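Local coordinates for protein putative sugar kinase PH1459 (Pyrococcus horikoshii, PDB 3EWM) that probably phosphorylates a sugar, perhaps fructose, at the expense of ATP, as a member of the PfkB family of carbohydrate kinases, at residues 120-125 / 148-153; 127-132 / 252-257; 133-138 / 142-147. All blocks are in the same frame, centred on the assembly; numbering follows the deposited sequence.

Helix 119-124 comes first along the chain and leads straight into strand 127-131, an inner strand of the large sheet. Residues 133-138 then form the bend into helix 140-151. Contact 3 closes the shortest loop, folding this bend onto the early turns of the helix; contact 1 closes a longer one, bringing the end of the same helix back to helix 119-124. Contact 2 reaches far ahead, from the strand to helix 245-259. Contacts 1 and 2 cross along the chain, and contact 3 is nested inside both. Helix 140-151, shared by contacts 1 and 3, and helix 245-259 pack on opposite faces of strand 127-131.

Contact 1: 120-125 / 148-153; sequences DIVEEA and IKKIKG
Val122 and Ile151 make the apolar half of this contact between two helix ends. CG2 of Val122 meets CG2 of Ile151 at 3.5 Å, tighter than an ordinary methyl-methyl contact, and the two side chains cross obliquely. Val122 is turned well off a staggered position (chi1 -25°). Ile151 puts CG1 between its backbone N and carbonyl carbon (chi1 60°), which leaves CG2 for Val122 and directs the longer branch to Val128 of strand 127-131. Val122 also has Ile53 of strand 49-57 beside it, and both residues are buried.

The two helices flank strand 127-131 in sequence, helix 119-124 leading into it and helix 140-151 following it, and they lie together on one face of the large sheet. Strand 127-131, helix 140-151 and strand 156-160 form a beta-alpha-beta crossover, the repeating element of the ribokinase-like fold.

The polar half is a salt bridge on the solvent side. Lys150 NZ donates to Glu123 OE2 at 2.7 Å, using the anti lone pair of that oxygen, the one directed away from OE1. The partners reach it differently: the glutamate runs extended beyond CG, whereas the lysine chain is bent at each of its last three torsions, and the two meet at about a right angle. The bend also brings Lys150 CE to 4.0 Å from Val122 CG2. Beyond the helix ends, Ala125 O accepts a hydrogen bond from Ser155 OG, and Lys152 NZ gives one to Leu185 O.

Contact 2: 127-132 / 252-257; sequences IVNFGS and ALLVGI
The amide of Asn129 presents one of its faces to Leu254, whose CD1 stands over it 4.0 Å from Asn129 CG. The same methyl touches Asn129 CB at 3.8 Å, and the two side chains cross at about a right angle. The amide nitrogen ND2 is hydrogen-bonded to Ser6 OG on strand 3-7. With CG anti to the backbone N (chi1 168°), the buried amide thus has a leucine methyl over one face and a polar partner for its nitrogen. The other flat side chain of the strand, Phe130, belongs to the opposite face of the sheet, where its ring meets that of Phe159 with the planes at about 45°.

The remainder of the contact is aliphatic. Ile127 meets Leu254 with both branches: CG2 faces Leu254 CD2 at 4.2 Å, and the extended CG1 arm carries CD1 up to the helix backbone, 3.3 Å from Leu254 O. The same CD1 also touches CG2 of Ile257, one turn further along the helix. Asn129 lies about 7 Å, side chain to side chain, from Lys190, an ATP-binding residue, so this end of the packing is close to the ATP site.

Strand and helix run nearly antiparallel (166°), with their axes 10.2 Å apart, as in the layers of an alpha/beta sandwich. Leu254 spans three neighbouring strands, touching Ile4 on 3-7 and Ala158 on 156-160 besides strand 127-131, while Ile257 packs on Leu268 of helix 265-279.

Contact 3: 133-138 / 142-147; sequences VILARN and ETVMKV
The CA atoms of Leu135 and Val144 lie 7.4 Å apart, where residues 133-136, helical in phi and psi but without the regular bonds, turn back over helix 140-151. Val144 fills the space between two side chains of the turn. Its CG2 meets Ile134 CG1 at 3.7 Å, and its CG1 meets Leu135 CD2 at 4.0 Å. The valine has CG1 anti to its backbone N (chi1 173°), a rotation that aims CG2 at Ile134 and CG1 at Leu135. Leu135 CD2 is shared, for it also touches SE of selenomethionine Met145 at 3.9 Å, each side chain of that pair crossing the other at about a right angle.

Nearer the solvent, the Asn138 side chain lies obliquely over that of Glu142, its CG 3.9 Å from Glu142 CD, with amide and carboxylate planes 56° apart. Shortening this side chain to that of an alanine is likely to leave a gap beside the Glu142 chain and let its carboxylate swing more freely. Arg137 NH1 donates to Ala136 O at 2.8 Å from above the carbonyl plane, and NE of the same arginine forms a salt bridge with Asp105. Such a compact turn at the C-terminal end of a parallel strand, folded onto the helix that follows, is the strand-to-helix connection of a beta-alpha-beta unit in the ribokinase-like fold.

Contact 1: 120-125 / 148-153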
# COMPACT_ATOMS: atom_id res chain seq x y z
N ASP A 120 7.17 -10.42 -27.97
CA ASP A 120 6.62 -9.93 -29.22
C ASP A 120 6.47 -8.42 -29.17
O ASP A 120 6.86 -7.73 -30.10
CB ASP A 120 5.27 -10.57 -29.50
CG ASP A 120 5.40 -11.91 -30.20
OD1 ASP A 120 6.53 -12.35 -30.53
OD2 ASP A 120 4.33 -12.50 -30.44
N ILE A 121 5.90 -7.93 -28.08
CA ILE A 121 5.78 -6.49 -27.88
C ILE A 121 7.15 -5.80 -27.89
O ILE A 121 7.33 -4.80 -28.61
CB ILE A 121 4.97 -6.16 -26.59
CG1 ILE A 121 3.50 -6.53 -26.81
CG2 ILE A 121 5.11 -4.67 -26.22
CD1 ILE A 121 2.66 -6.60 -25.53
N VAL A 122 8.10 -6.32 -27.13
CA VAL A 122 9.43 -5.70 -27.10
C VAL A 122 10.12 -5.74 -28.48
O VAL A 122 10.79 -4.79 -28.87
CB VAL A 122 10.37 -6.23 -25.96
CG1 VAL A 122 9.57 -6.80 -24.78
CG2 VAL A 122 11.39 -7.23 -26.46
N GLU A 123 9.92 -6.82 -29.24
CA GLU A 123 10.53 -6.91 -30.57
C GLU A 123 9.86 -6.01 -31.60
O GLU A 123 10.49 -5.56 -32.56
CB GLU A 123 10.61 -8.35 -31.06
CG GLU A 123 11.74 -9.13 -30.36
CD GLU A 123 12.01 -10.50 -30.96
OE1 GLU A 123 11.23 -10.96 -31.83
OE2 GLU A 123 13.01 -11.12 -30.55
N GLU A 124 8.58 -5.71 -31.38
CA GLU A 124 7.84 -4.84 -32.27
C GLU A 124 8.24 -3.38 -32.07
O GLU A 124 8.21 -2.58 -33.01
CB GLU A 124 6.33 -5.00 -32.04
CG GLU A 124 5.47 -4.28 -33.08
CD GLU A 124 3.98 -4.33 -32.80
OE1 GLU A 124 3.55 -5.10 -31.89
OE2 GLU A 124 3.23 -3.60 -33.49
N ALA A 125 8.60 -3.03 -30.84
CA ALA A 125 8.82 -1.63 -30.48
C ALA A 125 9.97 -1.01 -31.26
O ALA A 125 11.02 -1.63 -31.41
CB ALA A 125 9.10 -1.51 -28.99
N ILE A 148 16.30 -4.91 -21.93
CA ILE A 148 17.03 -3.82 -22.56
C ILE A 148 18.27 -4.32 -23.31
O ILE A 148 18.46 -3.97 -24.46
CB ILE A 148 17.41 -2.75 -21.51
CG1 ILE A 148 16.16 -2.26 -20.75
CG2 ILE A 148 18.18 -1.59 -22.15
CD1 ILE A 148 14.97 -1.79 -21.65
N LYS A 149 19.08 -5.16 -22.67
CA LYS A 149 20.23 -5.76 -23.34
C LYS A 149 19.82 -6.56 -24.58
O LYS A 149 20.48 -6.49 -25.61
CB LYS A 149 21.04 -6.61 -22.37
CG LYS A 149 21.66 -5.77 -21.25
CD LYS A 149 22.49 -6.57 -20.28
CE LYS A 149 23.11 -5.63 -19.21
NZ LYS A 149 23.57 -6.30 -17.98
N LYS A 150 18.72 -7.30 -24.48
CA LYS A 150 18.23 -8.11 -25.60
C LYS A 150 17.88 -7.26 -26.82
O LYS A 150 18.19 -7.64 -27.96
CB LYS A 150 16.98 -8.91 -25.19
CG LYS A 150 16.57 -9.95 -26.20
CD LYS A 150 15.08 -9.94 -26.42
CE LYS A 150 14.67 -9.18 -27.66
NZ LYS A 150 14.85 -10.02 -28.88
N ILE A 151 17.23 -6.12 -26.58
CA ILE A 151 16.77 -5.26 -27.68
C ILE A 151 17.75 -4.18 -28.14
O ILE A 151 17.52 -3.53 -29.15
CB ILE A 151 15.46 -4.52 -27.36
CG1 ILE A 151 15.64 -3.62 -26.14
CG2 ILE A 151 14.30 -5.48 -27.23
CD1 ILE A 151 14.79 -2.39 -26.20
N LYS A 152 18.82 -3.96 -27.37
CA LYS A 152 19.88 -3.05 -27.77
C LYS A 152 20.30 -3.38 -29.20
O LYS A 152 20.57 -4.53 -29.53
CB LYS A 152 21.08 -3.19 -26.82
CG LYS A 152 22.22 -2.21 -27.10
CD LYS A 152 21.88 -0.84 -26.55
CE LYS A 152 22.14 0.25 -27.57
NZ LYS A 152 21.51 1.54 -27.15
N GLY A 153 20.30 -2.35 -30.06
CA GLY A 153 20.58 -2.54 -31.49
C GLY A 153 19.36 -2.68 -32.39
O GLY A 153 19.43 -2.31 -33.57

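Contact 2: 127-132 / 252-257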
# COMPACT_ATOMS: atom_id res chain seq x y z
N ILE A 127 10.88 2.13 -30.20
CA ILE A 127 11.49 2.71 -29.01
C ILE A 127 10.99 1.94 -27.79
O ILE A 127 9.80 1.64 -27.68
CB ILE A 127 11.15 4.19 -28.83
CG1 ILE A 127 11.49 4.98 -30.10
CG2 ILE A 127 11.86 4.78 -27.56
CD1 ILE A 127 11.21 6.46 -29.99
N VAL A 128 11.92 1.60 -26.91
CA VAL A 128 11.58 1.01 -25.61
C VAL A 128 12.01 1.96 -24.49
O VAL A 128 13.16 2.39 -24.40
CB VAL A 128 12.20 -0.39 -25.41
CG1 VAL A 128 11.93 -0.93 -24.01
CG2 VAL A 128 11.65 -1.35 -26.45
N ASN A 129 11.06 2.28 -23.63
CA ASN A 129 11.26 3.26 -22.60
C ASN A 129 11.30 2.59 -21.22
O ASN A 129 10.42 1.79 -20.89
CB ASN A 129 10.09 4.25 -22.66
CG ASN A 129 10.05 5.15 -21.47
OD1 ASN A 129 11.03 5.81 -21.15
ND2 ASN A 129 8.91 5.17 -20.80
N PHE A 130 12.32 2.90 -20.44
CA PHE A 130 12.37 2.46 -19.05
C PHE A 130 12.94 3.55 -18.14
O PHE A 130 13.48 4.56 -18.61
CB PHE A 130 13.07 1.09 -18.91
CG PHE A 130 14.57 1.14 -19.02
CD1 PHE A 130 15.36 0.73 -17.94
CD2 PHE A 130 15.20 1.55 -20.19
CE1 PHE A 130 16.76 0.74 -18.04
CE2 PHE A 130 16.60 1.58 -20.28
CZ PHE A 130 17.37 1.18 -19.21
N GLY A 131 12.77 3.37 -16.84
CA GLY A 131 13.17 4.36 -15.85
C GLY A 131 13.85 3.60 -14.74
O GLY A 131 13.87 2.35 -14.75
N SER A 132 14.43 4.34 -13.81
CA SER A 132 15.26 3.71 -12.78
C SER A 132 14.46 3.05 -11.64
O SER A 132 14.97 2.16 -10.98
CB SER A 132 16.29 4.68 -12.24
OG SER A 132 15.75 5.53 -11.26
N ALA A 252 6.51 13.25 -25.37
CA ALA A 252 6.76 14.13 -26.51
C ALA A 252 8.12 13.87 -27.15
O ALA A 252 8.25 13.92 -28.37
CB ALA A 252 6.68 15.58 -26.08
N LEU A 253 9.13 13.64 -26.33
CA LEU A 253 10.47 13.46 -26.85
C LEU A 253 10.53 12.19 -27.69
O LEU A 253 11.09 12.19 -28.79
CB LEU A 253 11.49 13.38 -25.72
CG LEU A 253 12.93 13.58 -26.20
CD1 LEU A 253 13.15 15.05 -26.55
CD2 LEU A 253 13.91 13.13 -25.13
N LEU A 254 9.95 11.13 -27.14
CA LEU A 254 9.93 9.83 -27.77
C LEU A 254 9.09 9.83 -29.03
O LEU A 254 9.53 9.32 -30.06
CB LEU A 254 9.43 8.78 -26.78
CG LEU A 254 10.34 8.62 -25.54
CD1 LEU A 254 9.98 7.37 -24.78
CD2 LEU A 254 11.83 8.61 -25.96
N VAL A 255 7.90 10.40 -28.95
CA VAL A 255 7.06 10.55 -30.15
C VAL A 255 7.76 11.41 -31.21
O VAL A 255 7.78 11.04 -32.38
CB VAL A 255 5.64 11.05 -29.80
CG1 VAL A 255 4.89 11.42 -31.06
CG2 VAL A 255 4.87 9.95 -29.04
N GLY A 256 8.36 12.53 -30.80
CA GLY A 256 9.17 13.38 -31.69
C GLY A 256 10.27 12.64 -32.41
O GLY A 256 10.40 12.71 -33.65
N ILE A 257 11.08 11.91 -31.65
CA ILE A 257 12.15 11.10 -32.20
C ILE A 257 11.59 10.07 -33.20
O ILE A 257 12.15 9.86 -34.28
CB ILE A 257 12.94 10.43 -31.07
CG1 ILE A 257 13.77 11.47 -30.32
CG2 ILE A 257 13.84 9.30 -31.61
CD1 ILE A 257 14.21 11.06 -28.93

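Contact 3: 133-138 / 142-147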
# COMPACT_ATOMS: atom_id res chain seq x y z
N VAL A 133 13.22 3.49 -11.43
CA VAL A 133 12.45 3.03 -10.28
C VAL A 133 12.28 1.51 -10.33
O VAL A 133 12.45 0.83 -9.33
CB VAL A 133 11.11 3.75 -10.18
CG1 VAL A 133 10.19 3.07 -9.18
CG2 VAL A 133 11.34 5.25 -9.79
N ILE A 134 12.00 1.00 -11.52
CA ILE A 134 11.82 -0.43 -11.68
C ILE A 134 13.06 -1.21 -11.22
O ILE A 134 12.96 -2.33 -10.74
CB ILE A 134 11.40 -0.80 -13.12
CG1 ILE A 134 10.98 -2.27 -13.16
CG2 ILE A 134 12.51 -0.54 -14.12
CD1 ILE A 134 9.80 -2.55 -12.34
N LEU A 135 14.23 -0.57 -11.35
CA LEU A 135 15.50 -1.22 -11.11
C LEU A 135 15.82 -1.34 -9.63
O LEU A 135 16.83 -1.96 -9.27
CB LEU A 135 16.63 -0.46 -11.84
CG LEU A 135 16.43 -0.21 -13.34
CD1 LEU A 135 17.54 0.65 -13.90
CD2 LEU A 135 16.26 -1.55 -14.14
N ALA A 136 14.98 -0.76 -8.78
CA ALA A 136 15.27 -0.68 -7.36
C ALA A 136 15.25 -2.03 -6.68
O ALA A 136 15.89 -2.21 -5.65
CB ALA A 136 14.34 0.33 -6.65
N ARG A 137 14.52 -3.00 -7.26
CA ARG A 137 14.38 -4.30 -6.64
C ARG A 137 14.47 -5.40 -7.67
O ARG A 137 14.04 -5.24 -8.80
CB ARG A 137 13.03 -4.44 -5.93
CG ARG A 137 12.77 -3.43 -4.84
CD ARG A 137 13.59 -3.73 -3.59
NE ARG A 137 13.27 -2.76 -2.55
CZ ARG A 137 13.80 -1.54 -2.46
NH1 ARG A 137 14.70 -1.12 -3.35
NH2 ARG A 137 13.42 -0.73 -1.49
N ASN A 138 15.01 -6.53 -7.24
CA ASN A 138 14.93 -7.75 -8.00
C ASN A 138 13.62 -8.45 -7.65
O ASN A 138 13.03 -8.15 -6.63
CB ASN A 138 16.13 -8.64 -7.69
CG ASN A 138 17.34 -8.30 -8.53
OD1 ASN A 138 18.47 -8.38 -8.05
ND2 ASN A 138 17.12 -7.98 -9.79
N GLU A 142 16.85 -7.22 -12.62
CA GLU A 142 17.59 -8.09 -13.51
C GLU A 142 16.82 -8.38 -14.80
O GLU A 142 17.40 -8.40 -15.87
CB GLU A 142 18.05 -9.37 -12.79
CG GLU A 142 19.27 -9.05 -11.96
CD GLU A 142 19.70 -10.14 -11.01
OE1 GLU A 142 20.65 -9.84 -10.24
OE2 GLU A 142 19.11 -11.25 -11.01
N THR A 143 15.51 -8.58 -14.66
CA THR A 143 14.63 -8.88 -15.76
C THR A 143 14.64 -7.73 -16.76
O THR A 143 14.86 -7.94 -17.95
CB THR A 143 13.20 -9.19 -15.28
OG1 THR A 143 13.22 -10.40 -14.49
CG2 THR A 143 12.25 -9.35 -16.47
N VAL A 144 14.42 -6.51 -16.26
CA VAL A 144 14.38 -5.34 -17.13
C VAL A 144 15.73 -5.15 -17.79
O VAL A 144 15.79 -4.86 -18.97
CB VAL A 144 13.89 -4.07 -16.38
CG1 VAL A 144 14.02 -2.80 -17.23
CG2 VAL A 144 12.44 -4.25 -15.96
N MSE A 145 16.82 -5.36 -17.04
CA MSE A 145 18.15 -5.15 -17.62
C MSE A 145 18.36 -6.12 -18.78
O MSE A 145 18.91 -5.75 -19.82
CB MSE A 145 19.26 -5.28 -16.58
CG MSE A 145 19.30 -4.13 -15.56
SE MSE A 145 19.32 -2.37 -16.44
CE MSE A 145 21.06 -2.50 -17.27
N LYS A 146 17.90 -7.35 -18.60
CA LYS A 146 17.93 -8.34 -19.68
C LYS A 146 17.09 -7.94 -20.89
O LYS A 146 17.54 -8.07 -22.01
CB LYS A 146 17.55 -9.72 -19.15
CG LYS A 146 18.67 -10.28 -18.29
CD LYS A 146 18.43 -11.70 -17.85
CE LYS A 146 19.70 -12.22 -17.20
NZ LYS A 146 19.98 -11.52 -15.91
N VAL A 147 15.90 -7.42 -20.66
CA VAL A 147 15.05 -6.97 -21.78
C VAL A 147 15.78 -5.92 -22.62
O VAL A 147 15.89 -6.04 -23.85
CB VAL A 147 13.68 -6.46 -21.28
CG1 VAL A 147 12.88 -5.86 -22.42
CG2 VAL A 147 12.90 -7.59 -20.61